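Long-range contact in outer protein YopM (PDB 1JL5), which is a secreted virulence effector that probably alters host cell physiology and promotes bacterial survival in host tissues: residues A[105-114]-A[123-132]. Sequence-based numbering, arbitrary orientation.
Sequences ELPELPQSLK and LKALSDLPPL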
# COMPACT_ATOMS: atom_id res chain seq x y z
N GLU A 105 8.09 -29.30 22.72
CA GLU A 105 7.72 -30.00 23.93
C GLU A 105 8.14 -29.12 25.09
O GLU A 105 9.02 -28.28 24.95
CB GLU A 105 8.48 -31.33 23.99
CG GLU A 105 7.71 -32.48 24.60
CD GLU A 105 6.51 -32.88 23.77
OE1 GLU A 105 5.53 -32.12 23.74
OE2 GLU A 105 6.56 -33.96 23.14
N LEU A 106 7.49 -29.29 26.23
CA LEU A 106 7.86 -28.51 27.40
C LEU A 106 8.40 -29.46 28.44
O LEU A 106 7.92 -30.59 28.58
CB LEU A 106 6.65 -27.77 27.97
CG LEU A 106 6.14 -26.54 27.21
CD1 LEU A 106 4.96 -25.96 27.96
CD2 LEU A 106 7.26 -25.51 27.09
N PRO A 107 9.43 -29.04 29.17
CA PRO A 107 9.96 -29.95 30.19
C PRO A 107 8.85 -30.03 31.23
O PRO A 107 7.92 -29.22 31.21
CB PRO A 107 11.18 -29.21 30.71
CG PRO A 107 10.76 -27.77 30.58
CD PRO A 107 10.12 -27.74 29.21
N GLU A 108 8.93 -31.01 32.12
CA GLU A 108 7.91 -31.13 33.15
C GLU A 108 7.82 -29.80 33.87
O GLU A 108 8.84 -29.19 34.19
CB GLU A 108 8.28 -32.23 34.14
CG GLU A 108 7.25 -32.42 35.23
CD GLU A 108 7.66 -33.48 36.22
OE1 GLU A 108 7.88 -34.63 35.79
OE2 GLU A 108 7.76 -33.16 37.43
N LEU A 109 6.60 -29.34 34.11
CA LEU A 109 6.43 -28.06 34.79
C LEU A 109 6.28 -28.25 36.29
O LEU A 109 5.57 -29.14 36.75
CB LEU A 109 5.22 -27.33 34.21
CG LEU A 109 5.30 -27.08 32.70
CD1 LEU A 109 4.04 -26.37 32.23
CD2 LEU A 109 6.54 -26.26 32.37
N PRO A 110 6.97 -27.41 37.07
CA PRO A 110 6.91 -27.49 38.53
C PRO A 110 5.49 -27.32 39.03
O PRO A 110 4.68 -26.62 38.42
CB PRO A 110 7.80 -26.33 38.97
CG PRO A 110 8.77 -26.18 37.85
CD PRO A 110 7.89 -26.35 36.64
N GLN A 111 5.18 -27.96 40.16
CA GLN A 111 3.86 -27.86 40.75
C GLN A 111 3.70 -26.46 41.29
O GLN A 111 2.62 -26.04 41.69
CB GLN A 111 3.73 -28.87 41.89
CG GLN A 111 3.79 -30.31 41.42
CD GLN A 111 2.60 -30.66 40.56
OE1 GLN A 111 1.47 -30.70 41.03
NE2 GLN A 111 2.86 -30.91 39.27
N SER A 112 4.81 -25.73 41.31
CA SER A 112 4.83 -24.36 41.80
C SER A 112 4.57 -23.38 40.66
O SER A 112 4.43 -22.17 40.90
CB SER A 112 6.18 -24.06 42.42
OG SER A 112 7.21 -24.29 41.47
N LEU A 113 4.52 -23.88 39.44
CA LEU A 113 4.30 -23.01 38.29
C LEU A 113 2.95 -22.32 38.34
O LEU A 113 1.90 -22.97 38.40
CB LEU A 113 4.44 -23.78 36.98
CG LEU A 113 4.79 -22.87 35.80
CD1 LEU A 113 6.21 -22.34 36.02
CD2 LEU A 113 4.69 -23.61 34.48
N LYS A 114 2.98 -21.00 38.32
CA LYS A 114 1.76 -20.21 38.34
C LYS A 114 1.59 -19.57 36.98
O LYS A 114 0.47 -19.29 36.53
CB LYS A 114 1.85 -19.11 39.40
CG LYS A 114 1.81 -19.62 40.83
CD LYS A 114 1.91 -18.46 41.80
CE LYS A 114 1.71 -18.91 43.23
NZ LYS A 114 1.86 -17.76 44.16
N LEU A 123 4.86 -25.93 20.15
CA LEU A 123 4.17 -26.86 21.01
C LEU A 123 2.92 -27.39 20.33
O LEU A 123 2.07 -26.62 19.89
CB LEU A 123 3.79 -26.18 22.33
CG LEU A 123 4.97 -25.65 23.14
CD1 LEU A 123 4.46 -24.94 24.37
CD2 LEU A 123 5.89 -26.81 23.53
N LYS A 124 2.81 -28.71 20.23
CA LYS A 124 1.64 -29.31 19.61
C LYS A 124 0.73 -29.83 20.69
O LYS A 124 -0.44 -30.12 20.45
CB LYS A 124 2.06 -30.46 18.68
CG LYS A 124 2.88 -30.00 17.48
CD LYS A 124 2.95 -31.08 16.40
CE LYS A 124 1.57 -31.38 15.83
NZ LYS A 124 1.60 -32.38 14.72
N ALA A 125 1.27 -29.94 21.90
CA ALA A 125 0.49 -30.43 23.03
C ALA A 125 1.06 -29.89 24.33
O ALA A 125 2.20 -29.44 24.39
CB ALA A 125 0.49 -31.95 23.05
N LEU A 126 0.23 -29.92 25.36
CA LEU A 126 0.63 -29.47 26.68
C LEU A 126 0.28 -30.58 27.63
O LEU A 126 -0.77 -31.21 27.50
CB LEU A 126 -0.14 -28.22 27.10
CG LEU A 126 0.09 -26.90 26.37
CD1 LEU A 126 -0.89 -25.86 26.93
CD2 LEU A 126 1.52 -26.44 26.56
N SER A 127 1.15 -30.84 28.59
CA SER A 127 0.86 -31.87 29.57
C SER A 127 -0.18 -31.21 30.47
O SER A 127 -0.36 -29.99 30.40
CB SER A 127 2.11 -32.21 30.37
OG SER A 127 3.09 -32.78 29.52
N ASP A 128 -0.85 -32.00 31.29
CA ASP A 128 -1.84 -31.44 32.18
C ASP A 128 -1.18 -30.28 32.90
O ASP A 128 -0.04 -30.38 33.33
CB ASP A 128 -2.34 -32.49 33.16
CG ASP A 128 -3.02 -33.63 32.45
OD1 ASP A 128 -3.64 -33.38 31.40
OD2 ASP A 128 -2.95 -34.78 32.95
N LEU A 129 -1.91 -29.18 33.01
CA LEU A 129 -1.39 -27.98 33.63
C LEU A 129 -0.98 -28.13 35.08
O LEU A 129 -1.54 -28.92 35.83
CB LEU A 129 -2.42 -26.86 33.53
CG LEU A 129 -2.93 -26.55 32.12
CD1 LEU A 129 -3.91 -25.39 32.20
CD2 LEU A 129 -1.75 -26.22 31.21
N PRO A 130 0.04 -27.36 35.49
CA PRO A 130 0.52 -27.39 36.86
C PRO A 130 -0.70 -26.94 37.66
O PRO A 130 -1.40 -26.01 37.26
CB PRO A 130 1.63 -26.35 36.86
CG PRO A 130 2.14 -26.40 35.46
CD PRO A 130 0.89 -26.48 34.65
N PRO A 131 -0.98 -27.59 38.80
CA PRO A 131 -2.14 -27.23 39.62
C PRO A 131 -2.30 -25.75 39.95
O PRO A 131 -3.42 -25.26 40.08
CB PRO A 131 -1.95 -28.09 40.87
CG PRO A 131 -0.47 -28.20 40.98
CD PRO A 131 -0.07 -28.48 39.55
N LEU A 132 -1.19 -25.04 40.09
CA LEU A 132 -1.25 -23.63 40.44
C LEU A 132 -1.22 -22.68 39.25
O LEU A 132 -1.16 -21.46 39.43
CB LEU A 132 -0.10 -23.29 41.38
CG LEU A 132 0.06 -24.17 42.62
CD1 LEU A 132 1.24 -23.67 43.44
CD2 LEU A 132 -1.21 -24.15 43.45
O HOH W 1 3.91 -30.40 22.40
O HOH W 2 5.58 -32.51 28.73
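The amide of Gln-111 presents one face to the CD–CG edge of Pro-131: ring atoms CD and CG both stand off the amide plane on the same side, displaced toward the oxygen. OE1 of Gln-111 is accordingly the atom of closest approach, 3.1 Å from Pro-131 CD. A bend at chi2 (-66°) brings the amide, face on, to this edge of the ring. Leu-109 CB comes to Pro-130 CG obliquely from one face, at 3.5 Å, tighter than usual carbon contact; Leu-113 CB lies near the ring plane, beside the CB–CG edge, and Pro-110 O approaches CB. That carbonyl also accepts the N-H of Leu-113, closing a type I turn over residues 110–113, against which Pro-130 is lodged.

Farther along, Leu-106 reaches Leu-123 at roughly a right angle, its CG almost equidistant from both methyls of the partner. Leu-106 CD1 also lies 3.7 Å from Leu-126 CD2, the two side chains running side by side. Leu-106 and Leu-109 further pack on Leu-116 of strand 115–117, so this apolar layer continues into the interior of the repeat.

Direct hydrogen bonds between the segments are absent, and two waters bridge them. One, 2.7 Å from Ala-125 N, accepts that N-H and can donate to Glu-105 OE1; the second donates to Leu-106 O and lies 2.6 Å from Ser-127 OG. At the other end, Lys-114 CA makes a C-H...O contact with Leu-132 O, 157° at the hydrogen.

These two successive leucine–proline loops, each leading into a parallel strand, thus stack by apolar packing and two water bridges rather than backbone pairing, on the convex side of a leucine-rich repeat solenoid with very short repeats and no helices here.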